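Local atomic coordinates of ribonucleoside triphosphate reductase (Lactobacillus leichmannii, PDB entry 1L1L), a protein that catalyses the cobalamin (B12)-dependent reduction of ribonucleoside triphosphates to the corresponding 2'-deoxyribonucleoside triphosphates, the building blocks of DNA. Residues F121-I124 / R125-Y129; S358-S361 / G362-P365; N380-L383 / S384-G388; G624-I628 / A629-A633. One frame throughout, in Å; residues are numbered along the deposited sequence.

Contact 1: F121-I124 / R125-Y129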
loop_
_atom_site.group_PDB
_atom_site.type_symbol
_atom_site.label_atom_id
_atom_site.label_comp_id
_atom_site.label_asym_id
_atom_site.label_seq_id
_atom_site.Cartn_x
_atom_site.Cartn_y
_atom_site.Cartn_z
ATOM N N PHE A 121 -8.401 -2.048 6.191
ATOM C CA PHE A 121 -9.704 -2.366 5.616
ATOM C C PHE A 121 -10.777 -1.929 6.605
ATOM O O PHE A 121 -10.561 -1.968 7.803
ATOM C CB PHE A 121 -9.891 -3.859 5.367
ATOM C CG PHE A 121 -11.299 -4.207 4.986
ATOM C CD1 PHE A 121 -11.770 -3.949 3.700
ATOM C CD2 PHE A 121 -12.191 -4.667 5.946
ATOM C CE1 PHE A 121 -13.119 -4.137 3.381
ATOM C CE2 PHE A 121 -13.539 -4.857 5.641
ATOM C CZ PHE A 121 -14.000 -4.589 4.357
ATOM N N VAL A 122 -11.937 -1.510 6.104
ATOM C CA VAL A 122 -13.022 -1.111 6.997
ATOM C C VAL A 122 -14.348 -1.244 6.253
ATOM O O VAL A 122 -14.429 -0.914 5.071
ATOM C CB VAL A 122 -12.844 0.347 7.507
ATOM C CG1 VAL A 122 -12.895 1.328 6.349
ATOM C CG2 VAL A 122 -13.929 0.678 8.521
ATOM N N ALA A 123 -15.364 -1.762 6.940
ATOM C CA ALA A 123 -16.704 -1.934 6.364
ATOM C C ALA A 123 -17.487 -0.619 6.506
ATOM O O ALA A 123 -17.513 -0.021 7.583
ATOM C CB ALA A 123 -17.443 -3.076 7.088
ATOM N N ILE A 124 -18.113 -0.164 5.421
ATOM C CA ILE A 124 -18.875 1.078 5.466
ATOM C C ILE A 124 -20.289 0.823 5.974
ATOM O O ILE A 124 -21.239 0.753 5.194
ATOM C CB ILE A 124 -18.962 1.769 4.076
ATOM C CG1 ILE A 124 -17.564 1.966 3.493
ATOM C CG2 ILE A 124 -19.625 3.137 4.216
ATOM C CD1 ILE A 124 -16.619 2.714 4.415
ATOM N N ARG A 125 -20.401 0.665 7.290
ATOM C CA ARG A 125 -21.672 0.458 7.968
ATOM C C ARG A 125 -21.583 1.194 9.298
ATOM O O ARG A 125 -20.504 1.286 9.891
ATOM C CB ARG A 125 -21.920 -1.023 8.232
ATOM C CG ARG A 125 -20.854 -1.697 9.082
ATOM C CD ARG A 125 -21.337 -3.061 9.564
ATOM N NE ARG A 125 -20.270 -3.883 10.135
ATOM C CZ ARG A 125 -19.511 -4.724 9.432
ATOM N NH1 ARG A 125 -19.702 -4.860 8.125
ATOM N NH2 ARG A 125 -18.563 -5.431 10.039
ATOM N N PRO A 126 -22.713 1.731 9.790
ATOM C CA PRO A 126 -22.663 2.444 11.070
ATOM C C PRO A 126 -21.981 1.577 12.125
ATOM O O PRO A 126 -22.238 0.377 12.216
ATOM C CB PRO A 126 -24.135 2.701 11.372
ATOM C CG PRO A 126 -24.709 2.903 9.982
ATOM C CD PRO A 126 -24.071 1.766 9.215
ATOM N N GLN A 127 -21.093 2.179 12.906
ATOM C CA GLN A 127 -20.369 1.449 13.941
ATOM C C GLN A 127 -20.073 2.368 15.114
ATOM O O GLN A 127 -20.151 3.590 14.993
ATOM C CB GLN A 127 -19.023 0.932 13.404
ATOM C CG GLN A 127 -19.104 -0.091 12.305
ATOM C CD GLN A 127 -17.728 -0.482 11.786
ATOM O OE1 GLN A 127 -16.852 -0.878 12.557
ATOM N NE2 GLN A 127 -17.537 -0.376 10.476
ATOM N N LYS A 128 -19.711 1.771 16.243
ATOM C CA LYS A 128 -19.356 2.543 17.428
ATOM C C LYS A 128 -17.877 2.910 17.315
ATOM O O LYS A 128 -17.085 2.142 16.760
ATOM C CB LYS A 128 -19.568 1.707 18.693
ATOM C CG LYS A 128 -18.659 0.500 18.776
ATOM C CD LYS A 128 -18.878 -0.297 20.048
ATOM C CE LYS A 128 -17.895 -1.465 20.134
ATOM N NZ LYS A 128 -18.083 -2.289 21.366
ATOM N N TYR A 129 -17.505 4.077 17.829
ATOM C CA TYR A 129 -16.113 4.509 17.787
ATOM C C TYR A 129 -15.311 3.726 18.817
ATOM O O TYR A 129 -14.098 3.528 18.665
ATOM C CB TYR A 129 -15.997 6.003 18.095
ATOM C CG TYR A 129 -16.265 6.902 16.916
ATOM C CD1 TYR A 129 -17.555 7.066 16.401
ATOM C CD2 TYR A 129 -15.218 7.585 16.297
ATOM C CE1 TYR A 129 -17.784 7.887 15.295
ATOM C CE2 TYR A 129 -15.437 8.404 15.203
ATOM C CZ TYR A 129 -16.719 8.550 14.702
ATOM O OH TYR A 129 -16.901 9.334 13.592
#
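Val122 makes a light touch across the turn, its CG2 lying 4.2 Å from Gln127 NE2. Ala123 makes the main contact. Its methyl group sits beneath one face of the Arg125 guanidinium, with CB 3.1 Å from NH1 and 3.5 Å from CZ. This is tight packing. The aliphatic part of Arg125 is extended from CG to NE, and CG lies between the backbone N and the carbonyl carbon (chi1 59°). The chain therefore runs back alongside the end of the strand and lays the flat group over the methyl. The guanidinium is also held from outside: NH1 bonds to Asn171 OD1, and NH2 forms a salt bridge with Glu403. Ile124 is the centre of an inverse gamma turn. Arg125 N gives the weak closing bond to Ala123 O at 3.0 Å, with an N-H...O angle of 135°. Beyond the turn the extended Gln127 side chain points back toward the strand end. Its NE2 gives a weak bond of 3.5 Å to Arg125 O, while its OE1 accepts from Asn415 ND2. The contact thus ends strand 119-123, which begins at the disulfide-bonded Cys119. This strand pairs in parallel with strand 162-166. Val122 and Ile124 also pack on helix 148-158, and Ala123 faces strand 402-405.

Contact 2: S358-S361 / G362-P365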
loop_
_atom_site.group_PDB
_atom_site.type_symbol
_atom_site.label_atom_id
_atom_site.label_comp_id
_atom_site.label_asym_id
_atom_site.label_seq_id
_atom_site.Cartn_x
_atom_site.Cartn_y
_atom_site.Cartn_z
ATOM N N SER A 358 -17.097 -18.860 -5.248
ATOM C CA SER A 358 -16.791 -19.869 -6.260
ATOM C C SER A 358 -18.003 -20.298 -7.074
ATOM O O SER A 358 -17.862 -20.753 -8.205
ATOM C CB SER A 358 -16.141 -21.092 -5.603
ATOM O OG SER A 358 -14.929 -20.718 -4.965
ATOM N N ALA A 359 -19.189 -20.142 -6.500
ATOM C CA ALA A 359 -20.425 -20.506 -7.182
ATOM C C ALA A 359 -20.761 -19.495 -8.276
ATOM O O ALA A 359 -21.501 -19.800 -9.214
ATOM C CB ALA A 359 -21.563 -20.583 -6.179
ATOM N N PHE A 360 -20.209 -18.291 -8.149
ATOM C CA PHE A 360 -20.441 -17.216 -9.113
ATOM C C PHE A 360 -19.882 -17.543 -10.498
ATOM O O PHE A 360 -18.801 -18.114 -10.626
ATOM C CB PHE A 360 -19.805 -15.919 -8.598
ATOM C CG PHE A 360 -20.033 -14.737 -9.483
ATOM C CD1 PHE A 360 -21.296 -14.157 -9.581
ATOM C CD2 PHE A 360 -18.982 -14.185 -10.206
ATOM C CE1 PHE A 360 -21.508 -13.033 -10.389
ATOM C CE2 PHE A 360 -19.180 -13.064 -11.016
ATOM C CZ PHE A 360 -20.449 -12.485 -11.108
ATOM N N SER A 361 -20.618 -17.169 -11.538
ATOM C CA SER A 361 -20.172 -17.426 -12.903
ATOM C C SER A 361 -20.543 -16.288 -13.855
ATOM O O SER A 361 -20.277 -16.367 -15.061
ATOM C CB SER A 361 -20.766 -18.743 -13.411
ATOM O OG SER A 361 -22.183 -18.687 -13.419
ATOM N N GLY A 362 -21.143 -15.230 -13.306
ATOM C CA GLY A 362 -21.535 -14.085 -14.112
ATOM C C GLY A 362 -20.372 -13.190 -14.500
ATOM O O GLY A 362 -20.412 -11.977 -14.300
ATOM N N TYR A 363 -19.338 -13.793 -15.074
ATOM C CA TYR A 363 -18.143 -13.065 -15.486
ATOM C C TYR A 363 -18.271 -12.330 -16.815
ATOM O O TYR A 363 -17.418 -11.522 -17.173
ATOM C CB TYR A 363 -16.959 -14.034 -15.543
ATOM C CG TYR A 363 -16.521 -14.494 -14.178
ATOM C CD1 TYR A 363 -15.859 -13.623 -13.309
ATOM C CD2 TYR A 363 -16.805 -15.783 -13.729
ATOM C CE1 TYR A 363 -15.493 -14.025 -12.027
ATOM C CE2 TYR A 363 -16.445 -16.194 -12.449
ATOM C CZ TYR A 363 -15.792 -15.312 -11.604
ATOM O OH TYR A 363 -15.457 -15.713 -10.330
ATOM N N GLN A 364 -19.341 -12.606 -17.547
ATOM C CA GLN A 364 -19.549 -11.972 -18.836
ATOM C C GLN A 364 -19.471 -10.434 -18.771
ATOM O O GLN A 364 -18.656 -9.809 -19.460
ATOM C CB GLN A 364 -20.895 -12.438 -19.394
ATOM C CG GLN A 364 -21.207 -11.968 -20.794
ATOM C CD GLN A 364 -22.407 -12.698 -21.372
ATOM O OE1 GLN A 364 -22.292 -13.838 -21.829
ATOM N NE2 GLN A 364 -23.569 -12.053 -21.335
ATOM N N PRO A 365 -20.312 -9.801 -17.941
ATOM C CA PRO A 365 -20.239 -8.338 -17.880
ATOM C C PRO A 365 -18.949 -7.839 -17.212
ATOM O O PRO A 365 -18.420 -6.786 -17.562
ATOM C CB PRO A 365 -21.505 -7.969 -17.110
ATOM C CG PRO A 365 -21.692 -9.136 -16.194
ATOM C CD PRO A 365 -21.392 -10.317 -17.082
HETATM O O HOH W 1 -16.703 -17.486 -9.174
#
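Phe360 holds CG opposite its backbone N (chi1 -178°), and Tyr363 holds CG opposite its carbonyl carbon (chi1 -70°). These two settings bring the rings together three residues apart. They form a T-shaped pair with planes at 74° and centroids 5.0 Å apart. Phe360 gives the edge: its CD2 stands 3.7 Å from Tyr363 CZ, over the face of the tyrosine ring and offset toward the rim. One face of the Phe360 ring lies on the turn itself, with Gly362 N above its centre. The far end of that ring is close to the backbone too, as CZ lies 3.2 Å from Gly362 O. Gly362 is the centre of an inverse gamma turn, closed by a short but weak bond of 2.7 Å from Tyr363 N to Ser361 O. A water bridges Phe360 O and Tyr363 OH. It donates to Phe360 O at 2.6 Å and accepts from Tyr363 OH at 2.5 Å, which gives the hydroxyl an acceptor. The Tyr363 ring also packs on helix 661-667. The turn leads from strand 350-356 into helix 363-373. That helix connects to the adjacent parallel strand 377-380, so the contact lies in the first link of a beta-alpha-beta crossover.

Contact 3: N380-L383 / S384-G388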
loop_
_atom_site.group_PDB
_atom_site.type_symbol
_atom_site.label_atom_id
_atom_site.label_comp_id
_atom_site.label_asym_id
_atom_site.label_seq_id
_atom_site.Cartn_x
_atom_site.Cartn_y
_atom_site.Cartn_z
ATOM N N ASN A 380 -12.713 -12.829 -3.986
ATOM C CA ASN A 380 -13.497 -13.996 -3.602
ATOM C C ASN A 380 -13.442 -14.148 -2.083
ATOM O O ASN A 380 -12.497 -14.739 -1.538
ATOM C CB ASN A 380 -12.953 -15.259 -4.277
ATOM C CG ASN A 380 -13.881 -16.448 -4.108
ATOM O OD1 ASN A 380 -14.412 -16.681 -3.028
ATOM N ND2 ASN A 380 -14.071 -17.212 -5.176
ATOM N N LEU A 381 -14.450 -13.601 -1.406
ATOM C CA LEU A 381 -14.526 -13.652 0.053
ATOM C C LEU A 381 -14.704 -15.085 0.558
ATOM O O LEU A 381 -14.239 -15.443 1.645
ATOM C CB LEU A 381 -15.679 -12.761 0.541
ATOM C CG LEU A 381 -15.485 -11.258 0.292
ATOM C CD1 LEU A 381 -16.756 -10.488 0.638
ATOM C CD2 LEU A 381 -14.314 -10.764 1.136
ATOM N N ASP A 382 -15.377 -15.893 -0.253
ATOM C CA ASP A 382 -15.634 -17.301 0.035
ATOM C C ASP A 382 -14.305 -18.031 0.264
ATOM O O ASP A 382 -14.056 -18.573 1.342
ATOM C CB ASP A 382 -16.372 -17.926 -1.160
ATOM C CG ASP A 382 -16.779 -19.367 -0.917
ATOM O OD1 ASP A 382 -17.186 -20.037 -1.898
ATOM O OD2 ASP A 382 -16.703 -19.822 0.243
ATOM N N LEU A 383 -13.458 -18.038 -0.760
ATOM C CA LEU A 383 -12.153 -18.692 -0.670
ATOM C C LEU A 383 -11.248 -18.044 0.376
ATOM O O LEU A 383 -10.449 -18.728 1.025
ATOM C CB LEU A 383 -11.436 -18.642 -2.021
ATOM C CG LEU A 383 -11.982 -19.470 -3.183
ATOM C CD1 LEU A 383 -11.150 -19.187 -4.419
ATOM C CD2 LEU A 383 -11.946 -20.950 -2.842
ATOM N N SER A 384 -11.362 -16.724 0.526
ATOM C CA SER A 384 -10.537 -15.974 1.471
ATOM C C SER A 384 -10.817 -16.337 2.918
ATOM O O SER A 384 -9.914 -16.334 3.748
ATOM C CB SER A 384 -10.735 -14.465 1.285
ATOM O OG SER A 384 -10.250 -14.026 0.028
ATOM N N LYS A 385 -12.071 -16.642 3.227
ATOM C CA LYS A 385 -12.427 -16.999 4.594
ATOM C C LYS A 385 -12.240 -18.481 4.897
ATOM O O LYS A 385 -12.089 -18.855 6.056
ATOM C CB LYS A 385 -13.880 -16.606 4.889
ATOM C CG LYS A 385 -14.107 -15.109 4.959
ATOM C CD LYS A 385 -15.518 -14.752 5.400
ATOM C CE LYS A 385 -16.529 -15.016 4.302
ATOM N NZ LYS A 385 -17.887 -14.503 4.681
ATOM N N ASN A 386 -12.233 -19.318 3.862
ATOM C CA ASN A 386 -12.114 -20.763 4.061
ATOM C C ASN A 386 -10.846 -21.437 3.571
ATOM O O ASN A 386 -10.814 -22.665 3.420
ATOM C CB ASN A 386 -13.311 -21.462 3.426
ATOM C CG ASN A 386 -14.615 -20.915 3.936
ATOM O OD1 ASN A 386 -14.830 -20.831 5.147
ATOM N ND2 ASN A 386 -15.495 -20.528 3.017
ATOM N N TYR A 387 -9.804 -20.649 3.323
ATOM C CA TYR A 387 -8.546 -21.214 2.857
ATOM C C TYR A 387 -7.340 -20.410 3.289
ATOM O O TYR A 387 -7.424 -19.198 3.491
ATOM C CB TYR A 387 -8.493 -21.285 1.330
ATOM C CG TYR A 387 -9.229 -22.424 0.680
ATOM C CD1 TYR A 387 -10.602 -22.358 0.466
ATOM C CD2 TYR A 387 -8.541 -23.550 0.228
ATOM C CE1 TYR A 387 -11.273 -23.377 -0.187
ATOM C CE2 TYR A 387 -9.203 -24.580 -0.427
ATOM C CZ TYR A 387 -10.571 -24.484 -0.634
ATOM O OH TYR A 387 -11.238 -25.480 -1.310
ATOM N N GLY A 388 -6.224 -21.117 3.437
ATOM C CA GLY A 388 -4.951 -20.495 3.739
ATOM C C GLY A 388 -4.348 -20.744 2.366
ATOM O O GLY A 388 -4.817 -20.166 1.379
#
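Ser384 hydrogen-bonds back to the main-chain O of Asn380, the N-cap of helix 381-386. The Asn380 side chain makes the capping bond: its OD1 accepts from Leu383 N at 2.8 Å. The bond is nearly straight, 171° at the hydrogen, but the donor stands above the amide plane. Next along the helix, Asp382 and Asn386 approach at a slant, with the carboxylate and amide planes 85° apart. Asn386 ND2 gives a weak bond to Asp382 OD2, 3.1 Å long. The other end of that amide is anchored by Gly397, whose N donates to Asn386 OD1. Leu383 reaches the Tyr387 ring with one methyl, its CD2 lying 3.7 Å from CE1. Lys385 bends at chi3 (-73°), which curls its aliphatic chain round the Leu381 carbonyl. As a result both CG and CE lie near Leu381 O, CE at 3.5 Å. The same oxygen takes the backbone bond from Lys385 N. The short helix directly follows strand 377-380, and Leu383 also packs on Ser358 in the loop after strand 350-356. Two donors of one residue grip the carbonyl of the cap. Ser384 N at 3.1 Å and Ser384 OG at 2.8 Å reach Asn380 O from opposite faces of its plane.

Contact 4: G624-I628 / A629-A633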
loop_
_atom_site.group_PDB
_atom_site.type_symbol
_atom_site.label_atom_id
_atom_site.label_comp_id
_atom_site.label_asym_id
_atom_site.label_seq_id
_atom_site.Cartn_x
_atom_site.Cartn_y
_atom_site.Cartn_z
ATOM N N GLY A 624 5.365 -8.200 -21.871
ATOM C CA GLY A 624 4.567 -8.075 -23.075
ATOM C C GLY A 624 4.381 -9.367 -23.848
ATOM O O GLY A 624 3.441 -9.485 -24.639
ATOM N N THR A 625 5.254 -10.346 -23.621
ATOM C CA THR A 625 5.162 -11.605 -24.350
ATOM C C THR A 625 4.539 -12.755 -23.574
ATOM O O THR A 625 4.220 -13.787 -24.166
ATOM C CB THR A 625 6.548 -12.069 -24.865
ATOM O OG1 THR A 625 7.362 -12.496 -23.764
ATOM C CG2 THR A 625 7.244 -10.939 -25.601
ATOM N N VAL A 626 4.360 -12.590 -22.264
ATOM C CA VAL A 626 3.769 -13.657 -21.450
ATOM C C VAL A 626 2.260 -13.751 -21.657
ATOM O O VAL A 626 1.527 -12.783 -21.442
ATOM C CB VAL A 626 4.055 -13.445 -19.954
ATOM C CG1 VAL A 626 3.456 -14.581 -19.144
ATOM C CG2 VAL A 626 5.549 -13.372 -19.725
ATOM N N SER A 627 1.792 -14.924 -22.064
ATOM C CA SER A 627 0.369 -15.107 -22.315
ATOM C C SER A 627 -0.481 -14.880 -21.070
ATOM O O SER A 627 -0.036 -15.091 -19.945
ATOM C CB SER A 627 0.101 -16.511 -22.855
ATOM O OG SER A 627 0.160 -17.461 -21.807
ATOM N N ILE A 628 -1.723 -14.457 -21.277
ATOM C CA ILE A 628 -2.614 -14.225 -20.151
ATOM C C ILE A 628 -2.820 -15.549 -19.404
ATOM O O ILE A 628 -2.847 -15.583 -18.179
ATOM C CB ILE A 628 -3.970 -13.639 -20.628
ATOM C CG1 ILE A 628 -4.859 -13.328 -19.421
ATOM C CG2 ILE A 628 -4.649 -14.591 -21.606
ATOM C CD1 ILE A 628 -6.191 -12.685 -19.791
ATOM N N ALA A 629 -2.926 -16.647 -20.146
ATOM C CA ALA A 629 -3.118 -17.954 -19.522
ATOM C C ALA A 629 -1.976 -18.291 -18.567
ATOM O O ALA A 629 -2.198 -18.821 -17.473
ATOM C CB ALA A 629 -3.236 -19.040 -20.589
ATOM N N GLU A 630 -0.749 -17.986 -18.975
ATOM C CA GLU A 630 0.398 -18.281 -18.119
ATOM C C GLU A 630 0.459 -17.395 -16.881
ATOM O O GLU A 630 0.916 -17.828 -15.828
ATOM C CB GLU A 630 1.713 -18.151 -18.894
ATOM C CG GLU A 630 2.883 -18.702 -18.097
ATOM C CD GLU A 630 4.207 -18.571 -18.815
ATOM O OE1 GLU A 630 4.204 -18.548 -20.067
ATOM O OE2 GLU A 630 5.246 -18.509 -18.121
ATOM N N GLN A 631 0.023 -16.146 -17.001
ATOM C CA GLN A 631 0.036 -15.252 -15.853
ATOM C C GLN A 631 -0.943 -15.759 -14.792
ATOM O O GLN A 631 -0.634 -15.747 -13.606
ATOM C CB GLN A 631 -0.317 -13.821 -16.287
ATOM C CG GLN A 631 0.756 -13.184 -17.154
ATOM C CD GLN A 631 0.453 -11.746 -17.536
ATOM O OE1 GLN A 631 0.345 -10.868 -16.677
ATOM N NE2 GLN A 631 0.326 -11.496 -18.829
ATOM N N PHE A 632 -2.130 -16.195 -15.217
ATOM C CA PHE A 632 -3.111 -16.742 -14.278
ATOM C C PHE A 632 -2.505 -17.953 -13.556
ATOM O O PHE A 632 -2.551 -18.047 -12.321
ATOM C CB PHE A 632 -4.377 -17.178 -15.025
ATOM C CG PHE A 632 -5.461 -16.142 -15.044
ATOM C CD1 PHE A 632 -6.413 -16.095 -14.026
ATOM C CD2 PHE A 632 -5.550 -15.231 -16.088
ATOM C CE1 PHE A 632 -7.450 -15.151 -14.057
ATOM C CE2 PHE A 632 -6.582 -14.288 -16.126
ATOM C CZ PHE A 632 -7.532 -14.250 -15.111
ATOM N N ALA A 633 -1.928 -18.876 -14.331
ATOM C CA ALA A 633 -1.316 -20.077 -13.756
ATOM C C ALA A 633 -0.222 -19.735 -12.756
ATOM O O ALA A 633 -0.100 -20.383 -11.717
ATOM C CB ALA A 633 -0.740 -20.966 -14.858
#
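Ser627 is the N-cap of helix 628-641, and its OG accepts from Glu630 N at 3.0 Å. This OG lies between the serine's backbone N and carbonyl carbon (chi1 77°), which turns it toward the first turn of the helix. The same OG packs against Glu630 CB. The glutamate itself runs out extended, and its carboxylate forms a salt bridge with Arg488. Gln631 reaches back, extended, along the residues before the helix. Its NE2 donates to Val626 O at 3.2 Å, coming from above the carbonyl plane, and a second bond from NE2 goes to Thr652 O. One amide nitrogen thus joins the residue before the cap to strand 650-653. Val626 adds an apolar touch: its CG1 lies 3.6 Å from Gln631 CG, and the two side chains meet at a slant. CG1 also reaches Glu630 CB at 4.0 Å, there crossing at about a right angle. The helix begun here lies against strand 650-653 of the mixed sheet, and Ile628 and Phe632 both pack on Ile651. These two side chains run side by side in the same direction, one helical turn apart. Ile628 CG1 meets Phe632 CE2 at 3.8 Å. The ring turns its edge to the backbone, so that Phe632 CD2 lies 3.4 Å from Ile628 O, which is in the ring plane. The same oxygen accepts the helix bond from Phe632 N at 3.1 Å. Both residues also touch Leu664 of helix 661-667.

In the fold
The four contacts follow one another along the chain and all belong to, or border, one mixed sheet. Contact 1 ends strand 119-123, and contact 4 starts the helix packed on strand 650-653. Their centres are 38 Å apart. Contacts 2 and 3 lie between. Contact 2 follows strand 350-356 and contact 3 follows the neighbouring strand 377-380. These two touch through Ser358, with centres 16 Å apart. Contact 3 comes within about 7 Å of contact 1, nearest atoms. Helix 661-667 takes side chains from both contact 2 and contact 4. Contacts 1 to 3 lie at strand ends and contact 4 at a helix start, in a sheet that is probably part of the alpha-beta barrel of this enzyme.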